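Local structure of glycosyl hydrolase family 2, TIM barrel domain protein (Parabacteroides merdae ATCC 43184, 6DXU) at residues Pro250-Thr255 against Leu266-Lys271; Ile207-Ser212 against Leu222-Ser227; Val239-Tyr244 against Tyr286-Thr291; Thr301-Gly306 against His416-Ala421. The protein probably hydrolyses beta-glucuronides, acting as a gut-bacterial beta-glucuronidase of glycoside hydrolase family 2. All coordinates share one frame; numbering follows the deposited sequence.

In the fold
Contacts 1, 2 and 3 build one beta sandwich, and contact 4 joins it to the TIM barrel. Contact 2 pairs two strands of a three-stranded sheet, contact 3 pairs the two inner strands of the four-stranded sheet, and contact 1 bridges edge strands of the two sheets. Contacts 1 and 3 have centres about 7 Å apart. The centres of contacts 2 and 4 are about 9 Å apart. Contact 1 supplies most of a bicine pocket. In contact 3 the side chain of Val243 is about 7 Å from a bound bicine. In contact 2 the side chain of Leu222 is about 8 Å from a bound bicine. A second bicine binds at a separate pocket that includes Arg523 and Asp562.

Contact 1 of 4, residues Pro250-Thr255 against Leu266-Lys271; sequences PVFSKT and LLAKMK. With BCN (bicine), chain M.
Met270 lays its sulfur over one face of the Phe252 ring, a Met-aromatic contact with SD 3.8 Å from the ring centroid and 23° off the normal. The flexible thioether continues past the ring, so that Met270 CE meets Phe252 CB at 3.5 Å and then Val251 CG2 at 4.2 Å. Phe252 turns its CG opposite the backbone N (chi1 174°), which carries the ring across to the other strand. There the small methyl CB of Ala268 comes within 4.1 Å of Phe252 CE2. At the ring edge, in its plane, bicine C5 approaches Phe252 CD1 to 3.4 Å. The bicine is held to the far strand through the backbone of Lys271, whose N donates to O22 at 3.3 Å and whose O accepts from N1. The long chain of Lys254 spans the gap and donates from NZ to Leu267 O at 3.0 Å, and a water joins the same NZ to Lys269 N. The backbone geometry fits a classic beta bulge in each strand: Val251 and Phe252 both face Val243, while Leu267 and Ala268 both face Val224. The axes of the two short segments come no nearer than 8.5 Å, and side chains rather than paired backbones join them. Edge strand thus packs on edge strand across the beta sandwich, 250-259 beside 237-244 in the four-stranded sheet and 263-273 beside 219-229 in the three-stranded one.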
loop_
_atom_site.group_PDB
_atom_site.type_symbol
_atom_site.label_atom_id
_atom_site.label_comp_id
_atom_site.label_asym_id
_atom_site.label_seq_id
_atom_site.Cartn_x
_atom_site.Cartn_y
_atom_site.Cartn_z
ATOM N N PRO D 250 -6.199 -53.047 20.280
ATOM C CA PRO D 250 -5.570 -52.745 18.983
ATOM C C PRO D 250 -6.081 -53.687 17.905
ATOM O O PRO D 250 -6.151 -54.904 18.101
ATOM C CB PRO D 250 -4.075 -52.953 19.257
ATOM C CG PRO D 250 -4.032 -53.868 20.439
ATOM C CD PRO D 250 -5.224 -53.524 21.278
ATOM N N VAL D 251 -6.442 -53.117 16.760
ATOM C CA VAL D 251 -6.846 -53.905 15.599
ATOM C C VAL D 251 -5.909 -53.739 14.415
ATOM O O VAL D 251 -6.031 -54.497 13.438
ATOM C CB VAL D 251 -8.290 -53.572 15.168
ATOM C CG1 VAL D 251 -9.227 -53.712 16.352
ATOM C CG2 VAL D 251 -8.355 -52.173 14.599
ATOM N N PHE D 252 -4.983 -52.785 14.464
ATOM C CA PHE D 252 -4.078 -52.527 13.356
ATOM C C PHE D 252 -2.882 -51.770 13.900
ATOM O O PHE D 252 -3.034 -50.872 14.732
ATOM C CB PHE D 252 -4.781 -51.735 12.247
ATOM C CG PHE D 252 -3.879 -51.298 11.126
ATOM C CD1 PHE D 252 -3.756 -52.066 9.980
ATOM C CD2 PHE D 252 -3.166 -50.107 11.210
ATOM C CE1 PHE D 252 -2.932 -51.670 8.938
ATOM C CE2 PHE D 252 -2.338 -49.701 10.170
ATOM C CZ PHE D 252 -2.220 -50.484 9.033
ATOM N N SER D 253 -1.701 -52.136 13.424
ATOM C CA SER D 253 -0.502 -51.392 13.768
ATOM C C SER D 253 0.520 -51.588 12.660
ATOM O O SER D 253 0.731 -52.710 12.187
ATOM C CB SER D 253 0.061 -51.845 15.117
ATOM O OG SER D 253 0.959 -50.883 15.643
ATOM N N LYS D 254 1.137 -50.488 12.239
ATOM C CA LYS D 254 2.138 -50.535 11.191
ATOM C C LYS D 254 3.125 -49.413 11.463
ATOM O O LYS D 254 2.729 -48.311 11.853
ATOM C CB LYS D 254 1.518 -50.386 9.796
ATOM C CG LYS D 254 2.556 -50.227 8.690
ATOM C CD LYS D 254 1.954 -50.157 7.284
ATOM C CE LYS D 254 1.149 -48.882 7.069
ATOM N NZ LYS D 254 1.163 -48.459 5.637
ATOM N N THR D 255 4.406 -49.719 11.322
ATOM C CA THR D 255 5.455 -48.720 11.441
ATOM C C THR D 255 6.096 -48.489 10.080
ATOM O O THR D 255 6.545 -49.439 9.427
ATOM C CB THR D 255 6.497 -49.158 12.463
ATOM O OG1 THR D 255 5.877 -49.236 13.753
ATOM C CG2 THR D 255 7.632 -48.155 12.519
ATOM N N LEU D 266 0.520 -40.085 2.948
ATOM C CA LEU D 266 -0.468 -41.122 3.238
ATOM C C LEU D 266 0.208 -42.192 4.086
ATOM O O LEU D 266 1.185 -42.808 3.648
ATOM C CB LEU D 266 -1.029 -41.708 1.947
ATOM C CG LEU D 266 -1.939 -42.939 2.044
ATOM C CD1 LEU D 266 -3.205 -42.655 2.837
ATOM C CD2 LEU D 266 -2.276 -43.414 0.651
ATOM N N LEU D 267 -0.279 -42.384 5.309
ATOM C CA LEU D 267 0.400 -43.252 6.259
ATOM C C LEU D 267 -0.135 -44.669 6.253
ATOM O O LEU D 267 0.630 -45.609 6.496
ATOM C CB LEU D 267 0.276 -42.696 7.681
ATOM C CG LEU D 267 0.851 -41.295 7.936
ATOM C CD1 LEU D 267 0.680 -40.934 9.383
ATOM C CD2 LEU D 267 2.324 -41.231 7.556
ATOM N N ALA D 268 -1.423 -44.849 5.980
ATOM C CA ALA D 268 -2.001 -46.179 6.082
ATOM C C ALA D 268 -3.316 -46.219 5.322
ATOM O O ALA D 268 -4.036 -45.218 5.224
ATOM C CB ALA D 268 -2.214 -46.585 7.546
ATOM N N LYS D 269 -3.608 -47.390 4.772
ATOM C CA LYS D 269 -4.908 -47.670 4.190
ATOM C C LYS D 269 -5.275 -49.052 4.681
ATOM O O LYS D 269 -4.477 -49.982 4.539
ATOM C CB LYS D 269 -4.876 -47.627 2.659
ATOM C CG LYS D 269 -6.191 -48.017 1.999
ATOM N N MET D 270 -6.451 -49.182 5.285
ATOM C CA MET D 270 -6.768 -50.447 5.921
ATOM C C MET D 270 -8.253 -50.731 5.803
ATOM O O MET D 270 -9.082 -49.823 5.673
ATOM C CB MET D 270 -6.376 -50.471 7.385
ATOM C CG MET D 270 -7.281 -49.660 8.233
ATOM S SD MET D 270 -6.518 -49.496 9.812
ATOM C CE MET D 270 -7.701 -50.341 10.858
ATOM N N LYS D 271 -8.564 -52.016 5.828
ATOM C CA LYS D 271 -9.923 -52.521 5.759
ATOM C C LYS D 271 -10.268 -53.240 7.054
ATOM O O LYS D 271 -9.528 -54.128 7.486
ATOM C CB LYS D 271 -10.057 -53.459 4.570
ATOM C CG LYS D 271 -11.443 -53.892 4.336
HETATM N N1 BCN M . -6.896 -54.785 9.244
HETATM C C1 BCN M . -6.631 -53.860 8.156
HETATM C C2 BCN M . -5.901 -54.466 6.957
HETATM O O21 BCN M . -5.368 -55.603 7.033
HETATM O O22 BCN M . -5.840 -53.805 5.880
HETATM C C3 BCN M . -7.898 -54.153 10.104
HETATM C C4 BCN M . -8.553 -55.160 11.058
HETATM O O4 BCN M . -9.482 -55.947 10.359
HETATM C C5 BCN M . -5.671 -54.885 10.025
HETATM C C6 BCN M . -5.307 -56.337 10.321
HETATM O O6 BCN M . -4.327 -56.336 11.326
HETATM O O HOH W 1 -1.280 -49.199 4.618
#

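Contact 2 of 4, residues Ile207-Ser212 against Leu222-Ser227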
loop_
_atom_site.group_PDB
_atom_site.type_symbol
_atom_site.label_atom_id
_atom_site.label_comp_id
_atom_site.label_asym_id
_atom_site.label_seq_id
_atom_site.Cartn_x
_atom_site.Cartn_y
_atom_site.Cartn_z
ATOM N N ILE D 207 -4.193 -34.155 10.708
ATOM C CA ILE D 207 -4.459 -35.594 10.633
ATOM C C ILE D 207 -5.863 -35.764 10.085
ATOM O O ILE D 207 -6.834 -35.350 10.730
ATOM C CB ILE D 207 -4.337 -36.290 12.000
ATOM C CG1 ILE D 207 -2.919 -36.130 12.551
ATOM C CG2 ILE D 207 -4.697 -37.792 11.865
ATOM C CD1 ILE D 207 -2.787 -36.523 14.003
ATOM N N HIS D 208 -5.982 -36.373 8.913
ATOM C CA HIS D 208 -7.286 -36.602 8.295
ATOM C C HIS D 208 -7.554 -38.094 8.200
ATOM O O HIS D 208 -6.766 -38.834 7.606
ATOM C CB HIS D 208 -7.369 -35.939 6.923
ATOM C CG HIS D 208 -7.687 -34.480 7.000
ATOM N ND1 HIS D 208 -7.079 -33.533 6.205
ATOM C CD2 HIS D 208 -8.544 -33.805 7.802
ATOM C CE1 HIS D 208 -7.554 -32.337 6.509
ATOM N NE2 HIS D 208 -8.449 -32.475 7.472
ATOM N N LEU D 209 -8.658 -38.530 8.793
ATOM C CA LEU D 209 -9.065 -39.931 8.804
ATOM C C LEU D 209 -10.254 -40.065 7.862
ATOM O O LEU D 209 -11.360 -39.643 8.196
ATOM C CB LEU D 209 -9.431 -40.378 10.215
ATOM C CG LEU D 209 -8.363 -40.074 11.264
ATOM C CD1 LEU D 209 -8.826 -40.511 12.640
ATOM C CD2 LEU D 209 -7.051 -40.748 10.895
ATOM N N GLU D 210 -10.023 -40.620 6.676
ATOM C CA GLU D 210 -11.094 -40.836 5.708
ATOM C C GLU D 210 -11.670 -42.218 5.946
ATOM O O GLU D 210 -10.989 -43.214 5.709
ATOM C CB GLU D 210 -10.609 -40.739 4.269
ATOM C CG GLU D 210 -10.461 -39.376 3.690
ATOM C CD GLU D 210 -10.044 -39.471 2.232
ATOM O OE1 GLU D 210 -8.856 -39.733 1.987
ATOM O OE2 GLU D 210 -10.907 -39.328 1.337
ATOM N N SER D 211 -12.895 -42.283 6.452
ATOM C CA SER D 211 -13.565 -43.551 6.707
ATOM C C SER D 211 -14.758 -43.687 5.775
ATOM O O SER D 211 -15.475 -42.713 5.524
ATOM C CB SER D 211 -14.014 -43.658 8.161
ATOM O OG SER D 211 -14.855 -42.577 8.498
ATOM N N SER D 212 -14.952 -44.898 5.254
ATOM C CA SER D 212 -16.084 -45.237 4.404
ATOM C C SER D 212 -16.578 -46.621 4.790
ATOM O O SER D 212 -15.834 -47.434 5.348
ATOM C CB SER D 212 -15.737 -45.193 2.914
ATOM O OG SER D 212 -14.606 -45.992 2.630
ATOM N N LEU D 222 -10.377 -47.322 6.099
ATOM C CA LEU D 222 -9.794 -46.160 6.752
ATOM C C LEU D 222 -8.519 -45.783 6.011
ATOM O O LEU D 222 -7.638 -46.628 5.816
ATOM C CB LEU D 222 -9.512 -46.434 8.234
ATOM C CG LEU D 222 -8.764 -45.313 8.967
ATOM C CD1 LEU D 222 -9.645 -44.066 9.096
ATOM C CD2 LEU D 222 -8.302 -45.779 10.342
ATOM N N LYS D 223 -8.443 -44.534 5.561
ATOM C CA LYS D 223 -7.222 -43.955 5.018
ATOM C C LYS D 223 -6.734 -42.902 5.998
ATOM O O LYS D 223 -7.505 -42.023 6.399
ATOM C CB LYS D 223 -7.451 -43.318 3.644
ATOM C CG LYS D 223 -7.734 -44.300 2.516
ATOM C CD LYS D 223 -7.756 -43.572 1.168
ATOM C CE LYS D 223 -8.875 -44.079 0.270
ATOM N NZ LYS D 223 -8.636 -43.660 -1.143
ATOM N N VAL D 224 -5.477 -43.018 6.405
ATOM C CA VAL D 224 -4.876 -42.120 7.379
ATOM C C VAL D 224 -3.942 -41.200 6.610
ATOM O O VAL D 224 -2.907 -41.648 6.097
ATOM C CB VAL D 224 -4.119 -42.878 8.474
ATOM C CG1 VAL D 224 -3.468 -41.899 9.434
ATOM C CG2 VAL D 224 -5.054 -43.854 9.233
ATOM N N LYS D 225 -4.305 -39.925 6.513
ATOM C CA LYS D 225 -3.486 -38.943 5.818
ATOM C C LYS D 225 -3.040 -37.871 6.801
ATOM O O LYS D 225 -3.769 -37.500 7.728
ATOM C CB LYS D 225 -4.241 -38.301 4.643
ATOM C CG LYS D 225 -4.571 -39.270 3.518
ATOM C CD LYS D 225 -5.514 -38.646 2.495
ATOM C CE LYS D 225 -5.819 -39.616 1.354
ATOM N NZ LYS D 225 -6.858 -39.067 0.439
ATOM N N THR D 226 -1.831 -37.371 6.599
ATOM C CA THR D 226 -1.294 -36.396 7.526
ATOM C C THR D 226 -0.451 -35.379 6.773
ATOM O O THR D 226 0.023 -35.633 5.663
ATOM C CB THR D 226 -0.470 -37.072 8.625
ATOM O OG1 THR D 226 -0.173 -36.113 9.647
ATOM C CG2 THR D 226 0.821 -37.628 8.067
ATOM N N SER D 227 -0.329 -34.202 7.377
ATOM C CA SER D 227 0.617 -33.171 6.968
ATOM C C SER D 227 1.585 -32.950 8.120
ATOM O O SER D 227 1.152 -32.743 9.257
ATOM C CB SER D 227 -0.099 -31.858 6.628
ATOM O OG SER D 227 -0.968 -32.025 5.520
#
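Lys225 NZ and Glu210 OE1 form a short salt bridge of 2.6 Å, the lysine arriving on the syn side of the oxygen and 26° out of the carboxylate plane. The bridge is diagonal, because Glu210 is paired with Lys223 and Lys225 with His208; the lysine chain, extended beyond CG, has the length to slant across. Lys223 NZ stays 5.0 Å from Glu210 OE1, near enough for its charge probably to add to the stabilisation of the carboxylate without touching it. Beneath these side chains, the backbones of His208 and Lys225 exchange two hydrogen bonds, that of His208 N to Lys225 O being 2.8 Å. Glu210 and Lys223 exchange two more. His208 itself looks elsewhere, its NE2 bonded to Val414 O of the barrel domain.

The other face of the pair is largely apolar and packs on the facing sheet, Leu209 and Val224 on Cys288, Ile207 on Leu290. Leu209, with CG opposite its carbonyl carbon (chi1 -52°), sets CD2 evenly between the two methyls of Val224, 4.0 Å from CG1. Leu222 CD1 fills in beside Leu209 CB at 3.9 Å. Toward the far end Ile207 lies alongside Thr226, whose buried hydroxyl is satisfied by Gln206 O. Apolar residues facing the other sheet and polar ones facing away, along the antiparallel hairpin 203-213 with 219-229, suit a beta sandwich; here the polar face also borders the barrel domain.

Contact 3 of 4, residues Val239-Tyr244 against Tyr286-Thr291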
loop_
_atom_site.group_PDB
_atom_site.type_symbol
_atom_site.label_atom_id
_atom_site.label_comp_id
_atom_site.label_asym_id
_atom_site.label_seq_id
_atom_site.Cartn_x
_atom_site.Cartn_y
_atom_site.Cartn_z
ATOM N N VAL D 239 7.454 -43.577 11.750
ATOM C CA VAL D 239 6.076 -43.225 12.067
ATOM C C VAL D 239 5.282 -44.510 12.272
ATOM O O VAL D 239 5.271 -45.383 11.396
ATOM C CB VAL D 239 5.444 -42.360 10.963
ATOM C CG1 VAL D 239 3.982 -42.088 11.282
ATOM C CG2 VAL D 239 6.214 -41.050 10.839
ATOM N N THR D 240 4.635 -44.624 13.430
ATOM C CA THR D 240 3.763 -45.754 13.748
ATOM C C THR D 240 2.307 -45.308 13.695
ATOM O O THR D 240 1.957 -44.254 14.232
ATOM C CB THR D 240 4.086 -46.330 15.124
ATOM O OG1 THR D 240 5.457 -46.745 15.153
ATOM C CG2 THR D 240 3.176 -47.544 15.444
ATOM N N VAL D 241 1.479 -46.087 13.006
ATOM C CA VAL D 241 0.037 -45.880 12.951
ATOM C C VAL D 241 -0.606 -47.080 13.634
ATOM O O VAL D 241 -0.370 -48.224 13.226
ATOM C CB VAL D 241 -0.463 -45.752 11.504
ATOM C CG1 VAL D 241 -1.967 -45.487 11.477
ATOM C CG2 VAL D 241 0.298 -44.661 10.761
ATOM N N SER D 242 -1.392 -46.830 14.680
ATOM C CA SER D 242 -2.118 -47.889 15.371
ATOM C C SER D 242 -3.579 -47.494 15.498
ATOM O O SER D 242 -3.893 -46.328 15.768
ATOM C CB SER D 242 -1.527 -48.165 16.754
ATOM O OG SER D 242 -0.171 -48.571 16.648
ATOM N N VAL D 243 -4.470 -48.466 15.317
ATOM C CA VAL D 243 -5.908 -48.242 15.422
ATOM C C VAL D 243 -6.476 -49.140 16.514
ATOM O O VAL D 243 -6.229 -50.350 16.524
ATOM C CB VAL D 243 -6.611 -48.487 14.078
ATOM C CG1 VAL D 243 -8.109 -48.331 14.232
ATOM C CG2 VAL D 243 -6.068 -47.520 13.045
ATOM N N TYR D 244 -7.232 -48.549 17.429
ATOM C CA TYR D 244 -7.853 -49.280 18.521
ATOM C C TYR D 244 -9.361 -49.242 18.350
ATOM O O TYR D 244 -9.923 -48.263 17.846
ATOM C CB TYR D 244 -7.479 -48.696 19.879
ATOM C CG TYR D 244 -5.998 -48.651 20.161
ATOM C CD1 TYR D 244 -5.379 -49.661 20.897
ATOM C CD2 TYR D 244 -5.220 -47.592 19.716
ATOM C CE1 TYR D 244 -4.024 -49.614 21.172
ATOM C CE2 TYR D 244 -3.873 -47.532 19.990
ATOM C CZ TYR D 244 -3.275 -48.540 20.714
ATOM O OH TYR D 244 -1.925 -48.467 20.970
ATOM N N TYR D 286 -13.650 -45.422 17.114
ATOM C CA TYR D 286 -12.309 -45.966 17.008
ATOM C C TYR D 286 -11.294 -44.870 17.316
ATOM O O TYR D 286 -11.586 -43.675 17.223
ATOM C CB TYR D 286 -12.056 -46.512 15.606
ATOM C CG TYR D 286 -12.729 -47.836 15.311
ATOM C CD1 TYR D 286 -11.996 -49.013 15.299
ATOM C CD2 TYR D 286 -14.094 -47.908 15.070
ATOM C CE1 TYR D 286 -12.601 -50.235 15.038
ATOM C CE2 TYR D 286 -14.715 -49.121 14.809
ATOM C CZ TYR D 286 -13.957 -50.282 14.791
ATOM O OH TYR D 286 -14.550 -51.496 14.533
ATOM N N THR D 287 -10.079 -45.285 17.654
ATOM C CA THR D 287 -9.021 -44.328 17.943
ATOM C C THR D 287 -7.828 -44.608 17.048
ATOM O O THR D 287 -7.350 -45.741 16.984
ATOM C CB THR D 287 -8.586 -44.401 19.405
ATOM O OG1 THR D 287 -9.722 -44.195 20.253
ATOM C CG2 THR D 287 -7.557 -43.306 19.680
ATOM N N CYS D 288 -7.328 -43.580 16.377
ATOM C CA CYS D 288 -6.107 -43.712 15.603
ATOM C C CYS D 288 -4.997 -43.018 16.384
ATOM O O CYS D 288 -5.120 -41.838 16.732
ATOM C CB CYS D 288 -6.284 -43.123 14.201
ATOM S SG CYS D 288 -4.794 -43.223 13.152
ATOM N N GLU D 289 -3.936 -43.758 16.687
ATOM C CA GLU D 289 -2.815 -43.260 17.473
ATOM C C GLU D 289 -1.597 -43.177 16.562
ATOM O O GLU D 289 -1.191 -44.185 15.983
ATOM C CB GLU D 289 -2.559 -44.180 18.668
ATOM C CG GLU D 289 -1.341 -43.851 19.511
ATOM C CD GLU D 289 -1.136 -44.868 20.628
ATOM O OE1 GLU D 289 -0.853 -46.050 20.317
ATOM O OE2 GLU D 289 -1.269 -44.483 21.808
ATOM N N LEU D 290 -1.019 -41.978 16.429
ATOM C CA LEU D 290 0.111 -41.750 15.535
ATOM C C LEU D 290 1.326 -41.361 16.361
ATOM O O LEU D 290 1.228 -40.497 17.241
ATOM C CB LEU D 290 -0.189 -40.644 14.514
ATOM C CG LEU D 290 -1.384 -40.839 13.587
ATOM C CD1 LEU D 290 -1.413 -39.768 12.491
ATOM C CD2 LEU D 290 -1.341 -42.210 12.980
ATOM N N THR D 291 2.468 -41.979 16.061
ATOM C CA THR D 291 3.725 -41.694 16.746
ATOM C C THR D 291 4.784 -41.329 15.719
ATOM O O THR D 291 4.925 -42.015 14.706
ATOM C CB THR D 291 4.187 -42.901 17.566
ATOM O OG1 THR D 291 3.214 -43.173 18.577
ATOM C CG2 THR D 291 5.529 -42.633 18.221
HETATM O O HOH W 2 1.446 -44.788 17.293
HETATM O O HOH W 3 0.988 -47.128 18.485
#
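Segments 239-244 and 286-291 are antiparallel neighbours, joined from Thr240 with Thr291 to Tyr244 with Thr287, at the centre of the four-stranded sheet of the sandwich. Six backbone hydrogen bonds hold them, in two-way exchanges at the Thr240, Ser242 and Tyr244 pairs; Glu289 N to Ser242 O, at 2.7 Å, is the shortest. Tyr244 OH donates to Glu289 OE1 at 2.7 Å, reaching it on the syn side but 35° out of the carboxylate plane. Ring and carboxylate stand nearly perpendicular, 87° apart, and Glu289 CB sits in plane at the ring edge, 3.8 Å from Tyr244 CE2. Glu289 extends with CG opposite its backbone N (chi1 175°), a shape that carries the carboxylate to the phenol. A water bound to Ser242 OG also donates to Glu289 OE1 at 2.8 Å, giving that oxygen a second grip. Ser242 and Thr240 turn their hydroxyls to Ser253 and Thr255 of the next strand, while Thr291 bonds Thr300 on the other side.

The face opposite Tyr244 is hydrophobic. Leu290 CD2 touches both Val241 methyls, CG1 at 3.7 Å, and Cys288 SG packs against the same CG1 at 4.0 Å. Branched and compact residues suit this layer, which Leu267 and Val224 of the facing sheet cover. Three strands packed on four, all antiparallel, are consistent with the immunoglobulin-like sandwich domain of family 2 hydrolases.

Contact 4 of 4, residues Thr301-Gly306 against His416-Ala421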
loop_
_atom_site.group_PDB
_atom_site.type_symbol
_atom_site.label_atom_id
_atom_site.label_comp_id
_atom_site.label_asym_id
_atom_site.label_seq_id
_atom_site.Cartn_x
_atom_site.Cartn_y
_atom_site.Cartn_z
ATOM N N THR D 301 0.233 -38.687 19.349
ATOM C CA THR D 301 -1.053 -38.030 19.477
ATOM C C THR D 301 -2.117 -38.988 18.974
ATOM O O THR D 301 -1.818 -39.978 18.302
ATOM C CB THR D 301 -1.079 -36.686 18.719
ATOM O OG1 THR D 301 -2.300 -35.996 19.003
ATOM C CG2 THR D 301 -0.927 -36.882 17.208
ATOM N N GLU D 302 -3.370 -38.698 19.296
ATOM C CA GLU D 302 -4.419 -39.595 18.847
ATOM C C GLU D 302 -5.589 -38.786 18.320
ATOM O O GLU D 302 -5.752 -37.603 18.617
ATOM C CB GLU D 302 -4.885 -40.559 19.944
ATOM C CG GLU D 302 -5.402 -39.916 21.193
ATOM C CD GLU D 302 -5.901 -40.955 22.192
ATOM O OE1 GLU D 302 -5.082 -41.771 22.665
ATOM O OE2 GLU D 302 -7.118 -40.971 22.482
ATOM N N GLU D 303 -6.373 -39.446 17.482
ATOM C CA GLU D 303 -7.528 -38.856 16.836
ATOM C C GLU D 303 -8.584 -39.940 16.729
ATOM O O GLU D 303 -8.273 -41.085 16.393
ATOM C CB GLU D 303 -7.158 -38.301 15.453
ATOM C CG GLU D 303 -8.299 -37.604 14.747
ATOM C CD GLU D 303 -8.415 -36.136 15.130
ATOM O OE1 GLU D 303 -7.614 -35.666 15.974
ATOM O OE2 GLU D 303 -9.306 -35.453 14.580
ATOM N N ARG D 304 -9.824 -39.580 17.019
ATOM C CA ARG D 304 -10.928 -40.519 17.030
ATOM C C ARG D 304 -11.750 -40.380 15.755
ATOM O O ARG D 304 -11.742 -39.345 15.085
ATOM C CB ARG D 304 -11.807 -40.287 18.260
ATOM C CG ARG D 304 -11.086 -40.533 19.579
ATOM C CD ARG D 304 -12.031 -40.400 20.763
ATOM N NE ARG D 304 -12.851 -39.192 20.681
ATOM C CZ ARG D 304 -13.744 -38.834 21.601
ATOM N NH1 ARG D 304 -13.931 -39.593 22.675
ATOM N NH2 ARG D 304 -14.457 -37.724 21.450
ATOM N N PHE D 305 -12.462 -41.449 15.421
ATOM C CA PHE D 305 -13.336 -41.443 14.258
ATOM C C PHE D 305 -14.383 -42.528 14.452
ATOM O O PHE D 305 -14.278 -43.359 15.355
ATOM C CB PHE D 305 -12.538 -41.649 12.961
ATOM C CG PHE D 305 -12.068 -43.072 12.752
ATOM C CD1 PHE D 305 -10.922 -43.535 13.389
ATOM C CD2 PHE D 305 -12.766 -43.937 11.920
ATOM C CE1 PHE D 305 -10.473 -44.839 13.198
ATOM C CE2 PHE D 305 -12.326 -45.252 11.735
ATOM C CZ PHE D 305 -11.178 -45.689 12.368
ATOM N N GLY D 306 -15.390 -42.518 13.593
ATOM C CA GLY D 306 -16.432 -43.528 13.657
ATOM C C GLY D 306 -16.864 -43.951 12.271
ATOM O O GLY D 306 -16.752 -43.194 11.306
ATOM N N HIS D 416 -13.025 -30.071 11.181
ATOM C CA HIS D 416 -14.020 -30.973 11.772
ATOM C C HIS D 416 -14.309 -32.198 10.911
ATOM O O HIS D 416 -15.249 -32.946 11.209
ATOM C CB HIS D 416 -15.317 -30.213 12.057
ATOM C CG HIS D 416 -15.189 -29.238 13.183
ATOM N ND1 HIS D 416 -16.179 -28.333 13.512
ATOM C CD2 HIS D 416 -14.190 -29.048 14.078
ATOM C CE1 HIS D 416 -15.775 -27.601 14.534
ATOM N NE2 HIS D 416 -14.580 -28.022 14.908
ATOM N N HIS D 417 -13.495 -32.431 9.880
ATOM C CA HIS D 417 -13.719 -33.527 8.934
ATOM C C HIS D 417 -13.860 -34.883 9.614
ATOM O O HIS D 417 -14.623 -35.739 9.150
ATOM C CB HIS D 417 -12.548 -33.576 7.954
ATOM C CG HIS D 417 -12.497 -34.817 7.126
ATOM N ND1 HIS D 417 -11.819 -35.947 7.528
ATOM C CD2 HIS D 417 -12.986 -35.086 5.891
ATOM C CE1 HIS D 417 -11.932 -36.878 6.595
ATOM N NE2 HIS D 417 -12.630 -36.379 5.588
ATOM N N ASN D 418 -13.102 -35.122 10.680
ATOM C CA ASN D 418 -13.040 -36.477 11.222
ATOM C C ASN D 418 -14.219 -36.824 12.122
ATOM O O ASN D 418 -14.363 -38.001 12.485
ATOM C CB ASN D 418 -11.738 -36.698 12.013
ATOM C CG ASN D 418 -10.478 -36.478 11.170
ATOM O OD1 ASN D 418 -10.483 -36.670 9.957
ATOM N ND2 ASN D 418 -9.392 -36.069 11.829
ATOM N N HIS D 419 -15.049 -35.855 12.512
ATOM C CA HIS D 419 -16.117 -36.152 13.468
ATOM C C HIS D 419 -17.230 -36.977 12.835
ATOM O O HIS D 419 -17.921 -36.476 11.940
ATOM C CB HIS D 419 -16.701 -34.859 14.037
ATOM C CG HIS D 419 -15.727 -34.095 14.871
ATOM N ND1 HIS D 419 -15.357 -34.504 16.133
ATOM C CD2 HIS D 419 -15.010 -32.976 14.607
ATOM C CE1 HIS D 419 -14.461 -33.658 16.617
ATOM N NE2 HIS D 419 -14.242 -32.718 15.717
ATOM N N PRO D 420 -17.495 -38.200 13.295
ATOM C CA PRO D 420 -18.609 -38.960 12.702
ATOM C C PRO D 420 -19.962 -38.291 12.901
ATOM O O PRO D 420 -20.881 -38.526 12.106
ATOM C CB PRO D 420 -18.530 -40.330 13.405
ATOM C CG PRO D 420 -17.807 -40.057 14.681
ATOM C CD PRO D 420 -16.808 -38.961 14.352
ATOM N N ALA D 421 -20.111 -37.439 13.916
ATOM C CA ALA D 421 -21.389 -36.754 14.117
ATOM C C ALA D 421 -21.786 -35.896 12.922
ATOM O O ALA D 421 -22.980 -35.741 12.642
ATOM C CB ALA D 421 -21.327 -35.892 15.384
HETATM O O HOH W 4 -15.463 -40.404 11.503
#
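Two flat groups, the Glu303 carboxylate and the Asn418 amide, stand almost perpendicular, their planes 80° apart. Asn418 ND2 donates to Glu303 OE2 at 2.8 Å; the acceptor lies in the amide plane, but the donor comes from above the carboxylate plane, 40° out of it. The bond is nonetheless straight at the hydrogen. Glu303 reaches across with CG opposite its backbone N and then bends (chi2 87°), bringing OE2 round to the amide. A third flat group, the ring of His417, has Asn418 at its edge: His417 ND1 donates to Asn418 OD1 at 2.9 Å, the acceptor lying in the ring plane, though the donor is tilted from the carbonyl plane of Asn418. The same ring packs edge-to-face with His208.

Asparagine suits this buried spot because its amide both donates and accepts. ND2 gives a second bond to Ile207 O, and OD1 takes another from Leu209 N, so one side-chain amide bonds two backbone sites of strand 203-213. The chain around it is shaped by a type I turn, closed by His419 N to His416 O at 3.2 Å.

Beyond it Pro420 lays its ring against the backbone at Gly306, CG 3.6 Å from Gly306 N; glycine, having no side chain, leaves room for the rigid ring. A water joins the segments, accepting from Gly306 N at 3.0 Å and donating to Asn418 O. Arg304 adds a salt bridge to Glu380 of helix 372-381. The whole is an interdomain seam: the edge strand of the sandwich meets a helix-to-strand loop of the TIM barrel, which in this fold lies at the end away from the catalytic face.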